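Local coordinates for protein HTP-2 (Caenorhabditis elegans, PDB 4TZM), which binds a closure motif of HTP-3 through its HORMA domain and probably takes part in the hierarchical assembly of the meiotic chromosome axis, at residues A[44-49]-A[91-96]; A[55-60]-A[123-128]; A[87-92]-A[195-200]; A[179-184]-A[228-233]. All blocks are in the same frame, centred on the assembly; numbering follows the deposited sequence.

In the fold
From the N terminus, helix 35-56 and the turn that follows it supply the first halves of contacts 1 and 2. Contact 1 closes the loop from 44-49 to 91-96, laying helix 84-102 against helix 35-56. Contact 2 starts inside that loop and ends beyond it at strand 123-133, so the two cross; they touch where Ile46 and Val49 meet Met127. Contact 3 leaves from helix 84-102, sharing Gln91 and Leu92 with contact 1, and crosses contact 2 on its way to strand 193-201. Contact 4 opens after contacts 1 and 2 have closed, crosses contact 3, and ties helix 164-185 to strand 228-235. Contacts 2, 3 and 4 all reach one antiparallel sheet.

Contact 1: A[44-49]-A[91-96]; sequences RAIYVV and QLLRAA
Ile46 and Leu93 form the apolar centre of this helix-to-helix contact. With chi1 of Ile46 at -64°, its CG2 branch stands anti to the backbone N and is directed at the opposite helix, where it lies 4.1 Å from Leu93 CD2. The two side chains pass each other at a slant. The same methyl also rests on backbone, with Ile46 CG2 4.1 Å from Leu93 O. The longer branch of Ile46 reaches further along the partner helix, where Ile46 CD1 lies 4.4 Å from Ala96 C. The other leucine methyl packs on main chain in return: Leu93 CD1 sits 4.2 Å from Tyr47 CA. The helices thus mesh by methyl groups laid on backbone as well as on side chains.

No hydrogen bond joins the two segments. The tyrosine projects past the contact, and its hydroxyl is hydrogen-bonded to the carbonyl of Leu79 on strand 75-79, so its polar end is satisfied elsewhere. Among the charged groups, Arg44 NH1 and Arg94 NH1 lie 6.8 Å apart, a like-charged pair that is near but does not touch.

The segment axes approach to 8.9 Å at 149°, roughly antiparallel. Ile46 also meets Met127 and Phe129 of strand 123-133, while Ala45 and Val49 contact helix 164-185. Helices 35-56 and 84-102 belong to the layer of helices packed on the sheet of the alpha/beta HORMA domain.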
loop_
_atom_site.group_PDB
_atom_site.type_symbol
_atom_site.label_atom_id
_atom_site.label_comp_id
_atom_site.label_asym_id
_atom_site.label_seq_id
_atom_site.Cartn_x
_atom_site.Cartn_y
_atom_site.Cartn_z
ATOM N N ARG A 44 1.547 -5.346 -6.164
ATOM C CA ARG A 44 2.771 -4.623 -6.481
ATOM C C ARG A 44 2.767 -3.246 -5.821
ATOM O O ARG A 44 3.808 -2.761 -5.390
ATOM C CB ARG A 44 2.949 -4.487 -7.997
ATOM C CG ARG A 44 2.848 -5.800 -8.772
ATOM C CD ARG A 44 3.841 -6.858 -8.290
ATOM N NE ARG A 44 5.224 -6.545 -8.644
ATOM C CZ ARG A 44 6.216 -6.443 -7.763
ATOM N NH1 ARG A 44 5.975 -6.634 -6.473
ATOM N NH2 ARG A 44 7.446 -6.155 -8.167
ATOM N N ALA A 45 1.591 -2.628 -5.730
ATOM C CA ALA A 45 1.457 -1.316 -5.097
ATOM C C ALA A 45 1.783 -1.363 -3.603
ATOM O O ALA A 45 2.464 -0.481 -3.082
ATOM C CB ALA A 45 0.052 -0.763 -5.311
ATOM N N ILE A 46 1.291 -2.389 -2.916
ATOM C CA ILE A 46 1.594 -2.576 -1.503
ATOM C C ILE A 46 3.098 -2.715 -1.305
ATOM O O ILE A 46 3.679 -2.098 -0.412
ATOM C CB ILE A 46 0.886 -3.821 -0.922
ATOM C CG1 ILE A 46 -0.635 -3.647 -0.967
ATOM C CG2 ILE A 46 1.335 -4.076 0.506
ATOM C CD1 ILE A 46 -1.412 -4.899 -0.567
ATOM N N TYR A 47 3.725 -3.522 -2.155
ATOM C CA TYR A 47 5.161 -3.777 -2.072
ATOM C C TYR A 47 5.981 -2.509 -2.294
ATOM O O TYR A 47 6.955 -2.254 -1.584
ATOM C CB TYR A 47 5.558 -4.855 -3.091
ATOM C CG TYR A 47 7.052 -5.014 -3.316
ATOM C CD1 TYR A 47 7.840 -5.758 -2.441
ATOM C CD2 TYR A 47 7.669 -4.437 -4.420
ATOM C CE1 TYR A 47 9.208 -5.908 -2.654
ATOM C CE2 TYR A 47 9.026 -4.579 -4.640
ATOM C CZ TYR A 47 9.792 -5.316 -3.758
ATOM O OH TYR A 47 11.145 -5.455 -3.982
ATOM N N VAL A 48 5.578 -1.710 -3.276
ATOM C CA VAL A 48 6.343 -0.528 -3.646
ATOM C C VAL A 48 6.162 0.600 -2.639
ATOM O O VAL A 48 7.139 1.192 -2.185
ATOM C CB VAL A 48 5.962 -0.030 -5.047
ATOM C CG1 VAL A 48 6.597 1.329 -5.324
ATOM C CG2 VAL A 48 6.389 -1.044 -6.097
ATOM N N VAL A 49 4.919 0.890 -2.274
ATOM C CA VAL A 49 4.651 2.010 -1.382
ATOM C C VAL A 49 5.204 1.755 0.017
ATOM O O VAL A 49 5.868 2.616 0.584
ATOM C CB VAL A 49 3.139 2.324 -1.311
ATOM C CG1 VAL A 49 2.884 3.473 -0.352
ATOM C CG2 VAL A 49 2.622 2.679 -2.692
ATOM N N GLN A 91 7.631 -10.858 1.856
ATOM C CA GLN A 91 6.673 -11.958 1.865
ATOM C C GLN A 91 5.447 -11.626 2.700
ATOM O O GLN A 91 4.332 -11.986 2.329
ATOM C CB GLN A 91 7.343 -13.246 2.357
ATOM C CG GLN A 91 8.134 -13.945 1.268
ATOM C CD GLN A 91 8.427 -15.395 1.592
ATOM O OE1 GLN A 91 7.868 -15.955 2.533
ATOM N NE2 GLN A 91 9.309 -16.013 0.812
ATOM N N LEU A 92 5.662 -10.933 3.813
ATOM C CA LEU A 92 4.570 -10.344 4.571
ATOM C C LEU A 92 3.670 -9.545 3.641
ATOM O O LEU A 92 2.459 -9.753 3.601
ATOM C CB LEU A 92 5.098 -9.434 5.679
ATOM C CG LEU A 92 5.784 -10.088 6.869
ATOM C CD1 LEU A 92 6.320 -9.011 7.791
ATOM C CD2 LEU A 92 4.791 -10.970 7.598
ATOM N N LEU A 93 4.284 -8.649 2.877
ATOM C CA LEU A 93 3.550 -7.749 2.002
ATOM C C LEU A 93 2.870 -8.507 0.871
ATOM O O LEU A 93 1.788 -8.125 0.433
ATOM C CB LEU A 93 4.484 -6.677 1.439
ATOM C CG LEU A 93 5.174 -5.840 2.512
ATOM C CD1 LEU A 93 6.131 -4.839 1.882
ATOM C CD2 LEU A 93 4.134 -5.141 3.376
ATOM N N ARG A 94 3.497 -9.588 0.411
ATOM C CA ARG A 94 2.943 -10.390 -0.675
ATOM C C ARG A 94 1.734 -11.175 -0.182
ATOM O O ARG A 94 0.738 -11.318 -0.895
ATOM C CB ARG A 94 3.996 -11.341 -1.244
ATOM C CG ARG A 94 3.468 -12.273 -2.329
ATOM C CD ARG A 94 3.123 -11.507 -3.602
ATOM N NE ARG A 94 2.495 -12.359 -4.609
ATOM C CZ ARG A 94 3.164 -13.160 -5.435
ATOM N NH1 ARG A 94 4.489 -13.225 -5.371
ATOM N NH2 ARG A 94 2.510 -13.902 -6.321
ATOM N N ALA A 95 1.827 -11.678 1.046
ATOM C CA ALA A 95 0.723 -12.415 1.652
ATOM C C ALA A 95 -0.507 -11.530 1.800
ATOM O O ALA A 95 -1.620 -11.956 1.503
ATOM C CB ALA A 95 1.133 -12.977 3.008
ATOM N N ALA A 96 -0.299 -10.304 2.268
ATOM C CA ALA A 96 -1.395 -9.361 2.457
ATOM C C ALA A 96 -1.992 -8.972 1.109
ATOM O O ALA A 96 -3.213 -8.888 0.957
ATOM C CB ALA A 96 -0.917 -8.133 3.205
#

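Contact 2: A[55-60]-A[123-128]; sequences RQRNIL and EVFSMK
Arg57 grips Glu123 side-on in a buried salt bridge, one nitrogen to each carboxylate oxygen. Arg57 NE bonds Glu123 OE2 at 3.0 Å, nearly straight and in the guanidinium plane. The second bond, Arg57 NH2 to Glu123 OE1 at 2.9 Å, is more bent: OE1 uses its syn lone pair and lies 31° out of the guanidinium plane. This follows from the two planar groups being turned 45° against each other. The third arginine nitrogen, NH1, bonds the carbonyl of Glu187, and Ser248 OG also hydrogen-bonds Glu123 OE1. An alanine in place of Arg57 would probably leave the buried Glu123 carboxylate without its positive mate and the Glu187 carbonyl without this donor.

Chi1 of -76° leaves Arg57 CG 4.2 Å from Phe125 CE1, the side chains crossing at about a right angle, and the bends at chi2 and chi3 then turn the guanidinium toward Glu123.

Just beyond, Asn58 with positive phi ends helix 35-56 in a Schellman motif. Cys182 of helix 164-185 covers Arg57 and Leu181 covers Phe125, while strand 123-133 runs between strands 105-113 and 240-248; Ile59 and Leu60 touch the bound peptide.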
loop_
_atom_site.group_PDB
_atom_site.type_symbol
_atom_site.label_atom_id
_atom_site.label_comp_id
_atom_site.label_asym_id
_atom_site.label_seq_id
_atom_site.Cartn_x
_atom_site.Cartn_y
_atom_site.Cartn_z
ATOM N N ARG A 55 11.926 2.782 3.866
ATOM C CA ARG A 55 13.220 3.383 3.558
ATOM C C ARG A 55 13.242 4.875 3.891
ATOM O O ARG A 55 14.115 5.341 4.621
ATOM C CB ARG A 55 13.577 3.169 2.086
ATOM C CG ARG A 55 14.806 3.942 1.623
ATOM C CD ARG A 55 16.087 3.432 2.271
ATOM N NE ARG A 55 17.004 4.534 2.545
ATOM C CZ ARG A 55 17.320 4.957 3.764
ATOM N NH1 ARG A 55 16.812 4.352 4.831
ATOM N NH2 ARG A 55 18.153 5.977 3.919
ATOM N N GLN A 56 12.269 5.611 3.362
ATOM C CA GLN A 56 12.234 7.069 3.489
ATOM C C GLN A 56 12.121 7.537 4.943
ATOM O O GLN A 56 12.635 8.596 5.299
ATOM C CB GLN A 56 11.078 7.637 2.658
ATOM C CG GLN A 56 11.462 8.800 1.747
ATOM C CD GLN A 56 12.514 8.428 0.718
ATOM O OE1 GLN A 56 12.428 7.385 0.068
ATOM N NE2 GLN A 56 13.518 9.283 0.566
ATOM N N ARG A 57 11.455 6.748 5.781
ATOM C CA ARG A 57 11.349 7.070 7.202
ATOM C C ARG A 57 12.535 6.510 7.981
ATOM O O ARG A 57 12.596 6.627 9.209
ATOM C CB ARG A 57 10.032 6.543 7.783
ATOM C CG ARG A 57 8.818 7.373 7.401
ATOM C CD ARG A 57 8.988 8.822 7.832
ATOM N NE ARG A 57 8.631 9.039 9.229
ATOM C CZ ARG A 57 9.110 10.030 9.976
ATOM N NH1 ARG A 57 9.979 10.889 9.464
ATOM N NH2 ARG A 57 8.727 10.157 11.240
ATOM N N ASN A 58 13.471 5.902 7.256
ATOM C CA ASN A 58 14.706 5.380 7.835
ATOM C C ASN A 58 14.433 4.305 8.891
ATOM O O ASN A 58 15.173 4.162 9.861
ATOM C CB ASN A 58 15.546 6.524 8.424
ATOM C CG ASN A 58 17.002 6.135 8.641
ATOM O OD1 ASN A 58 17.416 5.827 9.760
ATOM N ND2 ASN A 58 17.783 6.147 7.567
ATOM N N ILE A 59 13.355 3.554 8.687
ATOM C CA ILE A 59 12.999 2.456 9.574
ATOM C C ILE A 59 13.933 1.283 9.305
ATOM O O ILE A 59 14.342 0.571 10.223
ATOM C CB ILE A 59 11.530 2.040 9.383
ATOM C CG1 ILE A 59 10.608 3.220 9.701
ATOM C CG2 ILE A 59 11.180 0.844 10.252
ATOM C CD1 ILE A 59 9.125 2.896 9.594
ATOM N N LEU A 60 14.276 1.101 8.035
ATOM C CA LEU A 60 15.291 0.134 7.631
ATOM C C LEU A 60 16.374 0.827 6.812
ATOM O O LEU A 60 16.069 1.658 5.954
ATOM C CB LEU A 60 14.669 -1.004 6.822
ATOM C CG LEU A 60 13.746 -1.966 7.567
ATOM C CD1 LEU A 60 13.168 -2.984 6.601
ATOM C CD2 LEU A 60 14.490 -2.657 8.699
ATOM N N GLU A 123 2.934 6.704 14.988
ATOM C CA GLU A 123 2.928 6.936 13.545
ATOM C C GLU A 123 2.291 5.760 12.803
ATOM O O GLU A 123 2.596 4.602 13.091
ATOM C CB GLU A 123 4.350 7.174 13.032
ATOM C CG GLU A 123 4.439 7.476 11.546
ATOM C CD GLU A 123 5.776 8.078 11.153
ATOM O OE1 GLU A 123 5.999 9.280 11.421
ATOM O OE2 GLU A 123 6.606 7.347 10.574
ATOM N N VAL A 124 1.405 6.058 11.855
ATOM C CA VAL A 124 0.730 5.019 11.078
ATOM C C VAL A 124 0.671 5.349 9.590
ATOM O O VAL A 124 0.254 6.439 9.203
ATOM C CB VAL A 124 -0.716 4.783 11.573
ATOM C CG1 VAL A 124 -1.455 3.839 10.635
ATOM C CG2 VAL A 124 -0.722 4.233 12.987
ATOM N N PHE A 125 1.091 4.402 8.759
ATOM C CA PHE A 125 0.856 4.483 7.324
ATOM C C PHE A 125 -0.146 3.407 6.921
ATOM O O PHE A 125 0.167 2.217 6.962
ATOM C CB PHE A 125 2.162 4.328 6.546
ATOM C CG PHE A 125 3.016 5.560 6.552
ATOM C CD1 PHE A 125 3.872 5.823 7.610
ATOM C CD2 PHE A 125 2.959 6.463 5.500
ATOM C CE1 PHE A 125 4.661 6.965 7.619
ATOM C CE2 PHE A 125 3.743 7.606 5.500
ATOM C CZ PHE A 125 4.597 7.857 6.561
ATOM N N SER A 126 -1.350 3.827 6.543
ATOM C CA SER A 126 -2.440 2.886 6.300
ATOM C C SER A 126 -2.876 2.843 4.840
ATOM O O SER A 126 -2.915 3.869 4.157
ATOM C CB SER A 126 -3.641 3.233 7.182
ATOM O OG SER A 126 -4.126 4.531 6.898
ATOM N N MET A 127 -3.193 1.644 4.369
ATOM C CA MET A 127 -3.745 1.463 3.033
ATOM C C MET A 127 -5.071 0.705 3.123
ATOM O O MET A 127 -5.094 -0.499 3.384
ATOM C CB MET A 127 -2.751 0.722 2.130
ATOM C CG MET A 127 -3.116 0.753 0.649
ATOM S SD MET A 127 -1.829 0.095 -0.441
ATOM C CE MET A 127 -0.376 0.925 0.194
ATOM N N LYS A 128 -6.174 1.421 2.917
ATOM C CA LYS A 128 -7.508 0.839 3.038
ATOM C C LYS A 128 -8.089 0.525 1.668
ATOM O O LYS A 128 -7.900 1.279 0.717
ATOM C CB LYS A 128 -8.441 1.781 3.801
ATOM C CG LYS A 128 -7.999 2.072 5.227
ATOM C CD LYS A 128 -8.855 3.156 5.865
ATOM C CE LYS A 128 -8.422 3.429 7.298
ATOM N NZ LYS A 128 -9.241 4.490 7.950
#

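Contact 3: A[87-92]-A[195-200]; sequences HQIAQL and ANFRLK
The Phe197 ring receives two aliphatic side chains of helix 84-102, both approaching obliquely. Ile89 CG2 comes to 3.9 Å from Phe197 CE2, the isoleucine crossing the phenylalanine side chain at about a right angle. One helical turn on, Leu92 CD1 rests 4.3 Å from Phe197 CD2, from the same side of the ring plane. For Ile89 it is the short branch that does this: chi1 of -62° turns CG2 away from the backbone N and toward the strand. Phe197 itself points from the strand toward the helix, and its other neighbours include Leu93 and Phe214.

Two other flat groups, Arg198 and Asn196, are joined away from the helix. Arg198 NE donates to Asn196 OD1 at 3.0 Å, meeting a lone pair in the carbonyl plane, though the acceptor is tilted from the guanidinium plane. The remaining arginine nitrogens bond the carbonyls of Asp118 and Phe220, which fixes the guanidinium group.

Strand 193-201 pairs antiparallel with strand 105-113 and also with the bound HTP-3 peptide, so the sheet continues into the closure motif, as in other peptide-bound HORMA domains. Helix 84-102 packs on this peptide-bearing strand, with Leu54 of helix 35-56 against Ile89.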
loop_
_atom_site.group_PDB
_atom_site.type_symbol
_atom_site.label_atom_id
_atom_site.label_comp_id
_atom_site.label_asym_id
_atom_site.label_seq_id
_atom_site.Cartn_x
_atom_site.Cartn_y
_atom_site.Cartn_z
ATOM N N HIS A 87 13.703 -9.834 2.614
ATOM C CA HIS A 87 12.903 -10.818 1.893
ATOM C C HIS A 87 11.706 -11.290 2.728
ATOM O O HIS A 87 10.611 -11.497 2.200
ATOM C CB HIS A 87 13.786 -12.008 1.490
ATOM C CG HIS A 87 13.139 -12.958 0.528
ATOM N ND1 HIS A 87 13.837 -13.967 -0.101
ATOM C CD2 HIS A 87 11.862 -13.056 0.089
ATOM C CE1 HIS A 87 13.018 -14.647 -0.884
ATOM N NE2 HIS A 87 11.814 -14.114 -0.786
ATOM N N GLN A 88 11.914 -11.443 4.033
ATOM C CA GLN A 88 10.863 -11.901 4.938
ATOM C C GLN A 88 9.765 -10.852 5.068
ATOM O O GLN A 88 8.589 -11.187 5.186
ATOM C CB GLN A 88 11.455 -12.226 6.311
ATOM C CG GLN A 88 10.499 -12.867 7.311
ATOM C CD GLN A 88 11.211 -13.307 8.587
ATOM O OE1 GLN A 88 12.389 -13.002 8.796
ATOM N NE2 GLN A 88 10.497 -14.029 9.441
ATOM N N ILE A 89 10.152 -9.581 5.046
ATOM C CA ILE A 89 9.183 -8.491 5.052
ATOM C C ILE A 89 8.401 -8.455 3.740
ATOM O O ILE A 89 7.182 -8.282 3.746
ATOM C CB ILE A 89 9.864 -7.134 5.290
ATOM C CG1 ILE A 89 10.541 -7.124 6.659
ATOM C CG2 ILE A 89 8.840 -6.015 5.195
ATOM C CD1 ILE A 89 11.750 -6.243 6.733
ATOM N N ALA A 90 9.092 -8.629 2.617
ATOM C CA ALA A 90 8.418 -8.621 1.318
ATOM C C ALA A 90 7.354 -9.712 1.240
ATOM O O ALA A 90 6.295 -9.513 0.640
ATOM C CB ALA A 90 9.430 -8.783 0.189
ATOM N N GLN A 91 7.631 -10.858 1.856
ATOM C CA GLN A 91 6.673 -11.958 1.865
ATOM C C GLN A 91 5.447 -11.626 2.700
ATOM O O GLN A 91 4.332 -11.986 2.329
ATOM C CB GLN A 91 7.343 -13.246 2.357
ATOM C CG GLN A 91 8.134 -13.945 1.268
ATOM C CD GLN A 91 8.427 -15.395 1.592
ATOM O OE1 GLN A 91 7.868 -15.955 2.533
ATOM N NE2 GLN A 91 9.309 -16.013 0.812
ATOM N N LEU A 92 5.662 -10.933 3.813
ATOM C CA LEU A 92 4.570 -10.344 4.571
ATOM C C LEU A 92 3.670 -9.545 3.641
ATOM O O LEU A 92 2.459 -9.753 3.601
ATOM C CB LEU A 92 5.098 -9.434 5.679
ATOM C CG LEU A 92 5.784 -10.088 6.869
ATOM C CD1 LEU A 92 6.320 -9.011 7.791
ATOM C CD2 LEU A 92 4.791 -10.970 7.598
ATOM N N ALA A 195 8.431 -1.009 15.008
ATOM C CA ALA A 195 7.647 -0.946 13.779
ATOM C C ALA A 195 6.917 -2.265 13.544
ATOM O O ALA A 195 7.496 -3.337 13.703
ATOM C CB ALA A 195 8.533 -0.602 12.591
ATOM N N ASN A 196 5.650 -2.170 13.150
ATOM C CA ASN A 196 4.773 -3.330 13.045
ATOM C C ASN A 196 3.875 -3.271 11.808
ATOM O O ASN A 196 3.496 -2.188 11.359
ATOM C CB ASN A 196 3.914 -3.433 14.306
ATOM C CG ASN A 196 3.626 -4.860 14.704
ATOM O OD1 ASN A 196 2.618 -5.142 15.350
ATOM N ND2 ASN A 196 4.511 -5.771 14.323
ATOM N N PHE A 197 3.553 -4.435 11.255
ATOM C CA PHE A 197 2.538 -4.544 10.213
ATOM C C PHE A 197 1.278 -5.170 10.795
ATOM O O PHE A 197 1.312 -6.287 11.305
ATOM C CB PHE A 197 3.043 -5.375 9.034
ATOM C CG PHE A 197 3.894 -4.603 8.070
ATOM C CD1 PHE A 197 3.324 -3.671 7.219
ATOM C CD2 PHE A 197 5.263 -4.811 8.010
ATOM C CE1 PHE A 197 4.102 -2.958 6.326
ATOM C CE2 PHE A 197 6.046 -4.100 7.118
ATOM C CZ PHE A 197 5.465 -3.173 6.277
ATOM N N ARG A 198 0.172 -4.439 10.729
ATOM C CA ARG A 198 -1.088 -4.906 11.295
ATOM C C ARG A 198 -2.208 -4.746 10.276
ATOM O O ARG A 198 -2.277 -3.737 9.577
ATOM C CB ARG A 198 -1.419 -4.141 12.579
ATOM C CG ARG A 198 -0.271 -4.083 13.578
ATOM C CD ARG A 198 -0.632 -3.281 14.817
ATOM N NE ARG A 198 0.539 -3.028 15.652
ATOM C CZ ARG A 198 0.498 -2.428 16.837
ATOM N NH1 ARG A 198 -0.660 -2.019 17.338
ATOM N NH2 ARG A 198 1.616 -2.240 17.525
ATOM N N LEU A 199 -3.085 -5.739 10.188
ATOM C CA LEU A 199 -4.122 -5.704 9.168
ATOM C C LEU A 199 -5.511 -6.015 9.717
ATOM O O LEU A 199 -5.663 -6.513 10.832
ATOM C CB LEU A 199 -3.765 -6.661 8.019
ATOM C CG LEU A 199 -3.519 -8.150 8.265
ATOM C CD1 LEU A 199 -4.820 -8.926 8.358
ATOM C CD2 LEU A 199 -2.652 -8.722 7.158
ATOM N N LYS A 200 -6.521 -5.703 8.915
ATOM C CA LYS A 200 -7.901 -5.948 9.285
ATOM C C LYS A 200 -8.588 -6.739 8.183
ATOM O O LYS A 200 -8.562 -6.344 7.019
ATOM C CB LYS A 200 -8.633 -4.630 9.539
ATOM C CG LYS A 200 -10.105 -4.768 9.881
ATOM C CD LYS A 200 -10.746 -3.399 10.061
ATOM C CE LYS A 200 -12.227 -3.508 10.386
ATOM N NZ LYS A 200 -12.864 -2.164 10.460
#

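Contact 4: A[179-184]-A[228-233]; sequences QFLCTK and QSVTIG
Leu181 reaches across from its helix to meet Val230 and Ile232 with its two methyl groups. A chi1 of 172° swings its CG to the far side from its own amide nitrogen, which carries the branched end straight out to the strand. There it faces Val230 tip to tip: Leu181 CD1 is 4.1 Å from Val230 CG1, and CD2 is as near to the same methyl. Val230 offers CG1 because chi1 of 68° sets that branch in the crowded position between backbone N and carbonyl carbon.

Ile232 joins from the side, crossing Leu181 at about a right angle. Leu181 CD2 lies 4.1 Å from Ile232 CG1 and 4.2 Å from Ile232 CD1. The bend of Ile232 at chi2, 86°, brings its terminal methyl round to the leucine although its CB does not head there. The next residue, Gly233, has backbone angles at which any side chain would collide with the carbonyl oxygen of Ile232; both Ile232 and Gly233 form backbone hydrogen bonds with Met244, consistent with a beta bulge.

Within the helix, Thr183 OG1 donates to Gln179 O at 2.9 Å; Thr183 lies within 181-184, where the helix widens into a pi turn.

Strand 228-235 pairs antiparallel with strand 240-248, and helix 164-185 lies against them, Ile232 also packing on its Ile174, Ser177 and Val178. Through Cys182 the same helix meets Gln56 of helix 35-56 and, just after it, Arg57.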
loop_
_atom_site.group_PDB
_atom_site.type_symbol
_atom_site.label_atom_id
_atom_site.label_comp_id
_atom_site.label_asym_id
_atom_site.label_seq_id
_atom_site.Cartn_x
_atom_site.Cartn_y
_atom_site.Cartn_z
ATOM N N GLN A 179 7.715 10.261 -0.659
ATOM C CA GLN A 179 9.077 10.779 -0.592
ATOM C C GLN A 179 9.110 12.221 -0.103
ATOM O O GLN A 179 10.010 12.604 0.636
ATOM C CB GLN A 179 9.757 10.677 -1.955
ATOM C CG GLN A 179 9.975 9.246 -2.410
ATOM C CD GLN A 179 10.536 9.158 -3.810
ATOM O OE1 GLN A 179 10.579 10.151 -4.536
ATOM N NE2 GLN A 179 10.974 7.964 -4.200
ATOM N N PHE A 180 8.127 13.019 -0.505
ATOM C CA PHE A 180 8.079 14.410 -0.070
ATOM C C PHE A 180 7.666 14.518 1.399
ATOM O O PHE A 180 8.270 15.271 2.165
ATOM C CB PHE A 180 7.130 15.223 -0.947
ATOM C CG PHE A 180 6.846 16.594 -0.410
ATOM C CD1 PHE A 180 7.790 17.602 -0.507
ATOM C CD2 PHE A 180 5.636 16.872 0.203
ATOM C CE1 PHE A 180 7.530 18.862 -0.005
ATOM C CE2 PHE A 180 5.371 18.131 0.706
ATOM C CZ PHE A 180 6.319 19.126 0.603
ATOM N N LEU A 181 6.637 13.764 1.783
ATOM C CA LEU A 181 6.148 13.735 3.162
ATOM C C LEU A 181 7.231 13.319 4.159
ATOM O O LEU A 181 7.440 13.977 5.182
ATOM C CB LEU A 181 4.959 12.777 3.284
ATOM C CG LEU A 181 4.415 12.459 4.678
ATOM C CD1 LEU A 181 3.880 13.715 5.340
ATOM C CD2 LEU A 181 3.337 11.386 4.605
ATOM N N CYS A 182 7.920 12.224 3.857
ATOM C CA CYS A 182 8.878 11.655 4.800
ATOM C C CYS A 182 10.161 12.473 4.900
ATOM O O CYS A 182 10.817 12.476 5.940
ATOM C CB CYS A 182 9.203 10.211 4.412
ATOM S SG CYS A 182 7.790 9.095 4.488
ATOM N N THR A 183 10.509 13.162 3.818
ATOM C CA THR A 183 11.750 13.932 3.753
ATOM C C THR A 183 11.591 15.393 4.185
ATOM O O THR A 183 12.378 15.891 4.991
ATOM C CB THR A 183 12.335 13.906 2.326
ATOM O OG1 THR A 183 12.603 12.550 1.948
ATOM C CG2 THR A 183 13.617 14.720 2.247
ATOM N N LYS A 184 10.571 16.072 3.661
ATOM C CA LYS A 184 10.432 17.521 3.844
ATOM C C LYS A 184 9.349 17.943 4.844
ATOM O O LYS A 184 9.300 19.105 5.237
ATOM C CB LYS A 184 10.145 18.192 2.496
ATOM C CG LYS A 184 11.140 17.865 1.397
ATOM C CD LYS A 184 12.472 18.557 1.620
ATOM C CE LYS A 184 13.404 18.346 0.437
ATOM N NZ LYS A 184 14.594 19.242 0.499
ATOM N N GLN A 228 -2.145 14.341 13.977
ATOM C CA GLN A 228 -2.471 14.916 12.677
ATOM C C GLN A 228 -2.646 13.845 11.605
ATOM O O GLN A 228 -2.084 12.756 11.705
ATOM C CB GLN A 228 -1.394 15.918 12.252
ATOM C CG GLN A 228 -1.451 17.244 13.000
ATOM C CD GLN A 228 -2.743 18.005 12.746
ATOM O OE1 GLN A 228 -3.396 17.821 11.719
ATOM N NE2 GLN A 228 -3.118 18.863 13.688
ATOM N N SER A 229 -3.425 14.174 10.578
ATOM C CA SER A 229 -3.779 13.221 9.530
ATOM C C SER A 229 -3.633 13.824 8.135
ATOM O O SER A 229 -4.253 14.841 7.824
ATOM C CB SER A 229 -5.215 12.729 9.731
ATOM O OG SER A 229 -5.689 12.039 8.588
ATOM N N VAL A 230 -2.824 13.188 7.293
ATOM C CA VAL A 230 -2.619 13.669 5.931
ATOM C C VAL A 230 -2.846 12.552 4.903
ATOM O O VAL A 230 -2.514 11.393 5.137
ATOM C CB VAL A 230 -1.199 14.284 5.761
ATOM C CG1 VAL A 230 -0.118 13.218 5.870
ATOM C CG2 VAL A 230 -1.086 15.043 4.443
ATOM N N THR A 231 -3.442 12.914 3.771
ATOM C CA THR A 231 -3.749 11.966 2.707
ATOM C C THR A 231 -2.625 11.918 1.674
ATOM O O THR A 231 -2.212 12.946 1.147
ATOM C CB THR A 231 -5.082 12.330 2.009
ATOM O OG1 THR A 231 -6.154 12.262 2.957
ATOM C CG2 THR A 231 -5.372 11.382 0.855
ATOM N N ILE A 232 -2.129 10.720 1.394
ATOM C CA ILE A 232 -1.034 10.541 0.445
ATOM C C ILE A 232 -1.574 10.424 -0.974
ATOM O O ILE A 232 -0.991 10.958 -1.920
ATOM C CB ILE A 232 -0.186 9.289 0.784
ATOM C CG1 ILE A 232 0.668 9.539 2.027
ATOM C CG2 ILE A 232 0.718 8.898 -0.375
ATOM C CD1 ILE A 232 -0.043 9.260 3.321
ATOM N N GLY A 233 -2.696 9.723 -1.113
ATOM C CA GLY A 233 -3.306 9.518 -2.412
ATOM C C GLY A 233 -4.137 8.250 -2.493
ATOM O O GLY A 233 -4.332 7.554 -1.495
#